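Local coordinates for SAHS4 (Ramazzottius varieornatus, PDB 5Z4G), which probably acts as a secreted molecular shield that protects the tardigrade during desiccation, and binds zinc, at residues A[74-79]-A[85-90]; A[140-145]-A[151-156]. All blocks are in the same frame, centred on the assembly; numbering follows the deposited sequence. Where two conformers were deposited one is given.

Interaction 1: residues A[74-79]-A[85-90]. With ZN (zinc ion), chain D; ZN (zinc ion), chain C.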
ATOM      1  N   TYR A  74       2.431  13.840  -4.285  1.00 13.07           N
ATOM      2  CA  TYR A  74       1.536  12.804  -4.789  1.00 12.02           C
ATOM      3  C   TYR A  74       0.375  12.633  -3.840  1.00 11.73           C
ATOM      4  O   TYR A  74       0.491  12.953  -2.656  1.00 13.44           O
ATOM      5  CB  TYR A  74       2.282  11.459  -4.909  1.00 12.27           C
ATOM      6  CG  TYR A  74       3.319  11.465  -5.996  1.00 13.16           C
ATOM      7  CD1 TYR A  74       4.612  11.944  -5.760  1.00 13.56           C
ATOM      8  CD2 TYR A  74       2.995  11.035  -7.288  1.00 14.30           C
ATOM      9  CE1 TYR A  74       5.551  11.983  -6.781  1.00 15.39           C
ATOM     10  CE2 TYR A  74       3.929  11.054  -8.307  1.00 15.52           C
ATOM     11  CZ  TYR A  74       5.207  11.527  -8.049  1.00 15.90           C
ATOM     12  OH  TYR A  74       6.148  11.562  -9.052  1.00 18.78           O
ATOM     13  N   HIS A  75      -0.733  12.113  -4.356  1.00 10.84           N
ATOM     14  CA  HIS A  75      -1.878  11.748  -3.531  1.00 11.83           C
ATOM     15  C   HIS A  75      -2.112  10.249  -3.560  1.00 11.01           C
ATOM     16  O   HIS A  75      -1.862   9.582  -4.571  1.00 11.90           O
ATOM     17  CB  HIS A  75      -3.132  12.428  -4.047  1.00 14.09           C
ATOM     18  CG  HIS A  75      -3.232  13.875  -3.687  1.00 17.69           C
ATOM     19  ND1 HIS A  75      -3.894  14.313  -2.561  1.00 20.69           N
ATOM     20  CD2 HIS A  75      -2.752  14.983  -4.297  1.00 19.68           C
ATOM     21  CE1 HIS A  75      -3.812  15.630  -2.489  1.00 21.74           C
ATOM     22  NE2 HIS A  75      -3.126  16.061  -3.533  1.00 21.57           N
ATOM     23  N   VAL A  76      -2.612   9.739  -2.441  1.00 10.79           N
ATOM     24  CA  VAL A  76      -3.011   8.340  -2.316  1.00 10.72           C
ATOM     25  C   VAL A  76      -4.346   8.280  -1.592  1.00 11.33           C
ATOM     26  O   VAL A  76      -4.592   9.045  -0.654  1.00 12.25           O
ATOM     27  CB  VAL A  76      -1.931   7.455  -1.620  1.00 11.36           C
ATOM     28  CG1 VAL A  76      -1.561   7.997  -0.236  1.00 12.81           C
ATOM     29  CG2 VAL A  76      -2.364   5.986  -1.540  1.00 12.42           C
ATOM     30  N   GLN A  77      -5.195   7.366  -2.044  1.00 12.13           N
ATOM     31  CA  GLN A  77      -6.460   7.102  -1.411  1.00 13.36           C
ATOM     32  C   GLN A  77      -6.684   5.605  -1.428  1.00 13.98           C
ATOM     33  O   GLN A  77      -6.512   4.960  -2.470  1.00 15.46           O
ATOM     34  CB  GLN A  77      -7.584   7.829  -2.152  1.00 16.91           C
ATOM     35  CG  GLN A  77      -8.967   7.637  -1.560  1.00 21.90           C
ATOM     36  CD  GLN A  77     -10.033   8.192  -2.469  1.00 29.02           C
ATOM     37  OE1 GLN A  77     -10.330   7.621  -3.522  1.00 36.19           O
ATOM     38  NE2 GLN A  77     -10.616   9.315  -2.073  1.00 35.09           N
ATOM     39  N   THR A  78      -7.014   5.048  -0.265  0.74 14.20           N
ATOM     40  CA  THR A  78      -7.436   3.658  -0.177  0.74 16.33           C
ATOM     41  C   THR A  78      -8.826   3.610   0.421  0.74 17.65           C
ATOM     42  O   THR A  78      -9.176   4.407   1.295  0.74 17.34           O
ATOM     43  CB  THR A  78      -6.496   2.765   0.666  0.74 19.33           C
ATOM     44  OG1 THR A  78      -6.427   3.257   2.006  0.74 21.34           O
ATOM     45  CG2 THR A  78      -5.111   2.711   0.078  0.74 20.51           C
ATOM     46  N   SER A  79      -9.623   2.683  -0.078  1.00 18.89           N
ATOM     47  CA  SER A  79     -10.949   2.443   0.478  1.00 22.62           C
ATOM     48  C   SER A  79     -11.248   0.965   0.467  1.00 24.01           C
ATOM     49  O   SER A  79     -10.698   0.211  -0.341  1.00 22.18           O
ATOM     50  CB  SER A  79     -12.024   3.236  -0.270  1.00 27.72           C
ATOM     51  OG  SER A  79     -12.056   2.905  -1.641  1.00 32.69           O
ATOM     52  N   HIS A  85     -13.128   2.015   6.854  0.65 34.58           N
ATOM     53  CA  HIS A  85     -11.685   2.062   6.902  0.65 31.75           C
ATOM     54  C   HIS A  85     -11.264   2.656   5.575  0.65 29.73           C
ATOM     55  O   HIS A  85     -11.154   1.959   4.559  0.65 31.15           O
ATOM     56  CB  HIS A  85     -11.085   0.671   7.141  0.65 34.33           C
ATOM     57  CG  HIS A  85     -11.754  -0.093   8.240  0.65 33.65           C
ATOM     58  ND1 HIS A  85     -11.371   0.002   9.562  0.65 33.75           N
ATOM     59  CD2 HIS A  85     -12.799  -0.951   8.213  0.65 32.99           C
ATOM     60  CE1 HIS A  85     -12.145  -0.777  10.297  0.65 33.98           C
ATOM     61  NE2 HIS A  85     -13.020  -1.366   9.502  0.65 31.78           N
ATOM     62  N   LYS A  86     -11.122   3.975   5.583  1.00 24.90           N
ATOM     63  CA  LYS A  86     -10.539   4.697   4.450  1.00 22.01           C
ATOM     64  C   LYS A  86      -9.265   5.435   4.852  1.00 20.33           C
ATOM     65  O   LYS A  86      -9.046   5.715   6.034  1.00 22.49           O
ATOM     66  CB  LYS A  86     -11.569   5.651   3.819  1.00 25.38           C
ATOM     67  CG  LYS A  86     -12.031   6.803   4.708  1.00 29.81           C
ATOM     68  CD  LYS A  86     -13.052   7.716   4.029  1.00 36.49           C
ATOM     69  CE  LYS A  86     -12.491   8.505   2.845  1.00 38.60           C
ATOM     70  NZ  LYS A  86     -11.349   9.407   3.162  1.00 45.39           N
ATOM     71  N   MET A  87      -8.438   5.737   3.856  0.58 17.31           N
ATOM     72  CA  MET A  87      -7.255   6.562   4.044  0.58 16.05           C
ATOM     73  C   MET A  87      -7.132   7.488   2.845  0.58 15.55           C
ATOM     74  O   MET A  87      -7.381   7.076   1.714  0.58 15.67           O
ATOM     75  CB  MET A  87      -6.006   5.683   4.195  0.58 17.83           C
ATOM     76  CG  MET A  87      -4.708   6.435   4.469  0.58 18.12           C
ATOM     77  SD  MET A  87      -3.851   6.977   2.975  0.58 17.79           S
ATOM     78  CE  MET A  87      -3.046   5.450   2.488  0.58 17.31           C
ATOM     79  N   GLU A  88      -6.748   8.735   3.103  1.00 16.59           N
ATOM     80  CA  GLU A  88      -6.523   9.723   2.047  1.00 17.93           C
ATOM     81  C   GLU A  88      -5.470  10.692   2.536  1.00 17.55           C
ATOM     82  O   GLU A  88      -5.654  11.354   3.553  1.00 20.55           O
ATOM     83  CB  GLU A  88      -7.831  10.436   1.660  1.00 23.22           C
ATOM     84  CG  GLU A  88      -7.660  11.642   0.744  1.00 30.83           C
ATOM     85  CD  GLU A  88      -8.709  11.737  -0.347  1.00 36.55           C
ATOM     86  OE1 GLU A  88      -9.862  11.299  -0.132  1.00 40.57           O
ATOM     87  OE2 GLU A  88      -8.372  12.266  -1.428  1.00 38.88           O
ATOM     88  N   THR A  89      -4.356  10.746   1.820  1.00 15.02           N
ATOM     89  CA  THR A  89      -3.245  11.599   2.213  1.00 14.56           C
ATOM     90  C   THR A  89      -2.415  12.040   1.007  1.00 13.66           C
ATOM     91  O   THR A  89      -2.703  11.672  -0.137  1.00 13.86           O
ATOM     92  CB  THR A  89      -2.391  10.952   3.349  1.00 15.63           C
ATOM     93  OG1 THR A  89      -1.633  11.963   4.023  1.00 17.15           O
ATOM     94  CG2 THR A  89      -1.452   9.854   2.843  1.00 17.07           C
ATOM     95  N   SER A  90      -1.408  12.860   1.284  1.00 13.57           N
ATOM     96  CA  SER A  90      -0.460  13.308   0.282  1.00 13.53           C
ATOM     97  C   SER A  90       0.941  13.057   0.811  1.00 12.61           C
ATOM     98  O   SER A  90       1.148  12.976   2.022  1.00 13.77           O
ATOM     99  CB  SER A  90      -0.667  14.790  -0.028  1.00 16.38           C
ATOM    100  OG  SER A  90      -0.640  15.556   1.160  1.00 19.82           O
TER
HETATM  101 ZN    ZN D 202     -10.460   1.458  10.838  0.93 42.27          ZN
HETATM  102 ZN    ZN C 201      -2.658  18.051  -3.853  1.00 30.21          ZN
HETATM  103  O   HOH W   1      -5.368  12.377  -1.193  1.00 30.84           O
HETATM  104  O   HOH W   2      -3.044  18.740  -1.900  1.00 41.34           O
HETATM  105  O   HOH W   3      -4.906  18.487  -4.219  1.00 51.10           O

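Interaction 2: residues A[140-145]-A[151-156]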
ATOM      1  N   ASP A 140      -1.761  -4.396 -14.605  1.00 10.96           N
ATOM      2  CA  ASP A 140      -1.493  -5.247 -13.436  1.00 11.13           C
ATOM      3  C   ASP A 140      -0.516  -4.625 -12.453  1.00 10.98           C
ATOM      4  O   ASP A 140       0.515  -4.074 -12.852  1.00 12.98           O
ATOM      5  CB  ASP A 140      -0.952  -6.592 -13.906  1.00 13.47           C
ATOM      6  CG  ASP A 140      -1.907  -7.290 -14.846  1.00 15.22           C
ATOM      7  OD1 ASP A 140      -3.045  -7.579 -14.421  1.00 17.28           O
ATOM      8  OD2 ASP A 140      -1.535  -7.522 -16.013  1.00 17.46           O
ATOM      9  N   LEU A 141      -0.856  -4.709 -11.168  1.00  9.79           N
ATOM     10  CA  LEU A 141       0.026  -4.234 -10.104  1.00 10.65           C
ATOM     11  C   LEU A 141       0.271  -5.338  -9.087  1.00 10.63           C
ATOM     12  O   LEU A 141      -0.671  -6.008  -8.639  1.00 11.49           O
ATOM     13  CB  LEU A 141      -0.555  -2.986  -9.422  1.00 11.73           C
ATOM     14  CG  LEU A 141       0.322  -2.297  -8.352  1.00 13.92           C
ATOM     15  CD1 LEU A 141       0.143  -0.786  -8.423  1.00 16.47           C
ATOM     16  CD2 LEU A 141       0.030  -2.828  -6.960  1.00 16.19           C
ATOM     17  N   GLU A 142       1.544  -5.524  -8.731  1.00 10.55           N
ATOM     18  CA  GLU A 142       1.937  -6.419  -7.643  1.00 11.40           C
ATOM     19  C   GLU A 142       2.390  -5.575  -6.456  1.00 10.57           C
ATOM     20  O   GLU A 142       3.276  -4.731  -6.594  1.00 11.65           O
ATOM     21  CB  GLU A 142       3.066  -7.378  -8.085  1.00 16.36           C
ATOM     22  CG  GLU A 142       3.354  -8.525  -7.106  1.00 23.16           C
ATOM     23  CD  GLU A 142       4.444  -9.497  -7.567  1.00 30.63           C
ATOM     24  OE1 GLU A 142       5.027 -10.193  -6.706  1.00 38.22           O
ATOM     25  OE2 GLU A 142       4.737  -9.585  -8.779  1.00 34.15           O
ATOM     26  N   GLN A 143       1.771  -5.804  -5.305  1.00 11.18           N
ATOM     27  CA  GLN A 143       2.132  -5.149  -4.048  1.00 10.70           C
ATOM     28  C   GLN A 143       2.812  -6.191  -3.162  1.00 11.08           C
ATOM     29  O   GLN A 143       2.190  -7.160  -2.744  1.00 12.37           O
ATOM     30  CB  GLN A 143       0.875  -4.581  -3.380  1.00 11.96           C
ATOM     31  CG  GLN A 143       1.093  -3.914  -2.025  1.00 12.04           C
ATOM     32  CD  GLN A 143      -0.209  -3.665  -1.272  1.00 11.74           C
ATOM     33  OE1 GLN A 143      -1.133  -4.479  -1.318  1.00 13.52           O
ATOM     34  NE2 GLN A 143      -0.275  -2.553  -0.551  1.00 13.55           N
ATOM     35  N   THR A 144       4.096  -6.001  -2.912  1.00 11.82           N
ATOM     36  CA  THR A 144       4.870  -6.936  -2.111  1.00 13.23           C
ATOM     37  C   THR A 144       5.095  -6.266  -0.764  1.00 13.76           C
ATOM     38  O   THR A 144       5.430  -5.091  -0.711  1.00 17.11           O
ATOM     39  CB  THR A 144       6.201  -7.273  -2.834  1.00 18.09           C
ATOM     40  OG1 THR A 144       5.918  -7.782  -4.141  1.00 21.68           O
ATOM     41  CG2 THR A 144       7.019  -8.312  -2.095  1.00 22.83           C
ATOM     42  N   PHE A 145       4.898  -6.995   0.329  1.00 13.51           N
ATOM     43  CA  PHE A 145       5.091  -6.421   1.661  1.00 13.05           C
ATOM     44  C   PHE A 145       5.849  -7.381   2.559  1.00 13.09           C
ATOM     45  O   PHE A 145       5.516  -8.568   2.624  1.00 15.20           O
ATOM     46  CB  PHE A 145       3.761  -5.979   2.302  1.00 15.40           C
ATOM     47  CG  PHE A 145       2.619  -6.926   2.074  1.00 16.53           C
ATOM     48  CD1 PHE A 145       1.803  -6.796   0.942  1.00 18.16           C
ATOM     49  CD2 PHE A 145       2.325  -7.926   3.003  1.00 17.45           C
ATOM     50  CE1 PHE A 145       0.737  -7.658   0.736  1.00 20.49           C
ATOM     51  CE2 PHE A 145       1.263  -8.790   2.793  1.00 19.74           C
ATOM     52  CZ  PHE A 145       0.471  -8.656   1.662  1.00 19.83           C
ATOM     53  N   THR A 151       7.340 -12.245   3.777  1.00 15.25           N
ATOM     54  CA  THR A 151       6.856 -11.513   2.621  1.00 15.79           C
ATOM     55  C   THR A 151       5.515 -12.055   2.144  1.00 16.25           C
ATOM     56  O   THR A 151       5.348 -13.262   1.956  1.00 17.80           O
ATOM     57  CB  THR A 151       7.890 -11.574   1.479  1.00 16.10           C
ATOM     58  OG1 THR A 151       9.108 -10.984   1.928  1.00 16.77           O
ATOM     59  CG2 THR A 151       7.415 -10.815   0.260  1.00 18.31           C
ATOM     60  N   GLY A 152       4.566 -11.142   1.975  1.00 15.31           N
ATOM     61  CA  GLY A 152       3.309 -11.418   1.297  1.00 15.25           C
ATOM     62  C   GLY A 152       3.238 -10.662  -0.018  1.00 15.30           C
ATOM     63  O   GLY A 152       3.957  -9.692  -0.218  1.00 15.07           O
ATOM     64  N   LYS A 153       2.384 -11.115  -0.927  1.00 15.55           N
ATOM     65  CA  LYS A 153       2.227 -10.448  -2.221  1.00 15.68           C
ATOM     66  C   LYS A 153       0.759 -10.383  -2.570  1.00 15.38           C
ATOM     67  O   LYS A 153       0.051 -11.383  -2.507  1.00 18.80           O
ATOM     68  CB  LYS A 153       3.006 -11.171  -3.332  1.00 19.24           C
ATOM     69  CG  LYS A 153       4.497 -11.345  -3.076  1.00 25.30           C
ATOM     70  CD  LYS A 153       5.147 -12.283  -4.078  1.00 34.29           C
ATOM     71  CE  LYS A 153       6.613 -12.514  -3.735  1.00 38.56           C
ATOM     72  NZ  LYS A 153       7.370 -13.079  -4.890  1.00 42.99           N
ATOM     73  N   ARG A 154       0.303  -9.192  -2.924  1.00 12.26           N
ATOM     74  CA  ARG A 154      -1.075  -8.996  -3.355  1.00 11.39           C
ATOM     75  C   ARG A 154      -1.125  -8.405  -4.751  1.00 10.85           C
ATOM     76  O   ARG A 154      -0.322  -7.526  -5.098  1.00 12.56           O
ATOM     77  CB  ARG A 154      -1.789  -8.070  -2.392  1.00 12.28           C
ATOM     78  CG  ARG A 154      -3.285  -8.199  -2.449  1.00 14.06           C
ATOM     79  CD  ARG A 154      -3.897  -7.245  -1.475  1.00 15.50           C
ATOM     80  NE  ARG A 154      -5.275  -7.613  -1.207  1.00 16.72           N
ATOM     81  CZ  ARG A 154      -6.172  -6.790  -0.685  1.00 16.45           C
ATOM     82  NH1 ARG A 154      -5.839  -5.532  -0.413  1.00 17.05           N
ATOM     83  NH2 ARG A 154      -7.407  -7.217  -0.468  1.00 17.61           N
ATOM     84  N   TRP A 155      -2.078  -8.882  -5.549  0.64 10.90           N
ATOM     85  CA  TRP A 155      -2.256  -8.399  -6.916  0.64 10.53           C
ATOM     86  C   TRP A 155      -3.513  -7.564  -7.080  0.64  9.68           C
ATOM     87  O   TRP A 155      -4.539  -7.822  -6.442  0.64 10.59           O
ATOM     88  CB  TRP A 155      -2.255  -9.561  -7.914  0.64 13.05           C
ATOM     89  CG  TRP A 155      -0.901 -10.197  -8.051  0.64 15.77           C
ATOM     90  CD1 TRP A 155       0.049  -9.904  -8.988  0.64 17.62           C
ATOM     91  CD2 TRP A 155      -0.339 -11.213  -7.212  0.64 18.28           C
ATOM     92  NE1 TRP A 155       1.168 -10.681  -8.790  0.64 20.09           N
ATOM     93  CE2 TRP A 155       0.958 -11.495  -7.709  0.64 19.99           C
ATOM     94  CE3 TRP A 155      -0.808 -11.922  -6.093  0.64 19.11           C
ATOM     95  CZ2 TRP A 155       1.795 -12.455  -7.125  0.64 22.59           C
ATOM     96  CZ3 TRP A 155       0.029 -12.882  -5.510  0.64 21.82           C
ATOM     97  CH2 TRP A 155       1.317 -13.135  -6.031  0.64 22.89           C
ATOM     98  N   TYR A 156      -3.402  -6.557  -7.943  1.00  9.70           N
ATOM     99  CA  TYR A 156      -4.493  -5.629  -8.252  1.00  9.83           C
ATOM    100  C   TYR A 156      -4.631  -5.494  -9.758  1.00  9.78           C
ATOM    101  O   TYR A 156      -3.646  -5.653 -10.487  1.00 11.08           O
ATOM    102  CB  TYR A 156      -4.200  -4.228  -7.695  1.00 10.62           C
ATOM    103  CG  TYR A 156      -4.074  -4.124  -6.190  1.00 10.68           C
ATOM    104  CD1 TYR A 156      -2.925  -4.582  -5.523  1.00 10.71           C
ATOM    105  CD2 TYR A 156      -5.083  -3.530  -5.428  1.00 10.61           C
ATOM    106  CE1 TYR A 156      -2.816  -4.496  -4.153  1.00 11.97           C
ATOM    107  CE2 TYR A 156      -4.986  -3.442  -4.045  1.00 10.69           C
ATOM    108  CZ  TYR A 156      -3.835  -3.911  -3.416  1.00 11.17           C
ATOM    109  OH  TYR A 156      -3.673  -3.833  -2.043  1.00 13.13           O
TER
HETATM  110  O   HOH W   4      -3.385  -8.142 -11.696  1.00 19.42           O

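Interaction 1: residues A[74-79]-A[85-90]
The amide of Q77 reaches across to the carboxylate of E88. Q77 NE2 donates to E88 OE1 over 2.9 Å, with an N-H...O angle of 152°. The acceptor lies close to the amide plane, but the amide comes to OE1 from above the carboxylate plane, and the two planes stand 83° apart. CG of Q77 is anti to the backbone N (chi1 -179°) and the chain runs on extended, which carries NE2 out to the carboxylate. A leucine in place of Q77 would probably leave E88 OE1 without this donor and the carboxylate freer to turn. On the same face, S90 CB sits over the H75 ring, 4.2 Å from its centroid. The two segments form an antiparallel beta hairpin at one end of the sheet order, in a chain whose family is related to the fatty-acid-binding proteins. V76 and T89 exchange backbone bonds, as do T78 and M87. On the other face, V76 CG1 packs against T89 CG2 at 3.6 Å and M87 CE at 4.0 Å. A water accepts from H75 ND1 at 2.8 Å and lies within bonding distance of E88 OE2 and T89 O. With NE2 on zinc at 2.1 Å and ND1 on this water, the H75 ring is held at both nitrogens. E68, E71 and H73 share that ion, and W66 stacks on the H75 ring. At the far end, H85 ND1 binds the second zinc at 2.1 Å, together with H101.

Interaction 2: residues A[140-145]-A[151-156]
Y156 OH donates to Q143 OE1 over 2.7 Å. The oxygen lies at the edge of the tyrosine ring, near its plane, while the hydroxyl stands above the plane of the amide carbonyl. R154 NH1 donates in turn to Y156 OH at 3.2 Å, and it also bonds to T61. Q143 NE2 is satisfied by Y134 OH, so both ends of the amide are held. Three backbone pairs each exchange two bonds: L141 with Y156, Q143 with R154 and F145 with G152. E142 and T144 bond instead to strand 128-137. Q143 N to R154 O spans 2.7 Å and is nearly straight (173°). A water donates to both D140 OD1 and Y156 O, and K157 forms a salt bridge with D140. F145 CG sits between the backbone N and the carbonyl carbon (chi1 40°), which lays the ring over G152, with G152 CA 4.1 Å from the centroid. On this same face as Y156 and Q143, L141 CD2 meets Y156 CD1 at 3.7 Å. On the other face, E142 CG lies 3.5 Å from W155 NE1. E142 OE1 is 3.4 Å from K153 CD but 4.1 Å from K153 NZ, beyond a salt bridge. This is the last antiparallel hairpin of the chain, consistent with the beta barrel of the fatty-acid-binding protein fold.

Both contacts are antiparallel hairpins of one sheet, on opposite sides of the chain's centre. Their centres are about 18 Å apart and they do not touch. They share no strand. Strands 62-66 and 26-30 separate them in the sheet order. Interaction 1 is a surface contact, with strand 86-91 outermost in that order. H75, on its polar face, binds one zinc ion, and H85, at the other end of the contact, binds the second. Interaction 2 is partly buried and lies between strands 26-30 and 128-137. It binds no metal. The Q143 amide and the Y156 hydroxyl are satisfied by protein partners, and aromatic rings fill more of the contact.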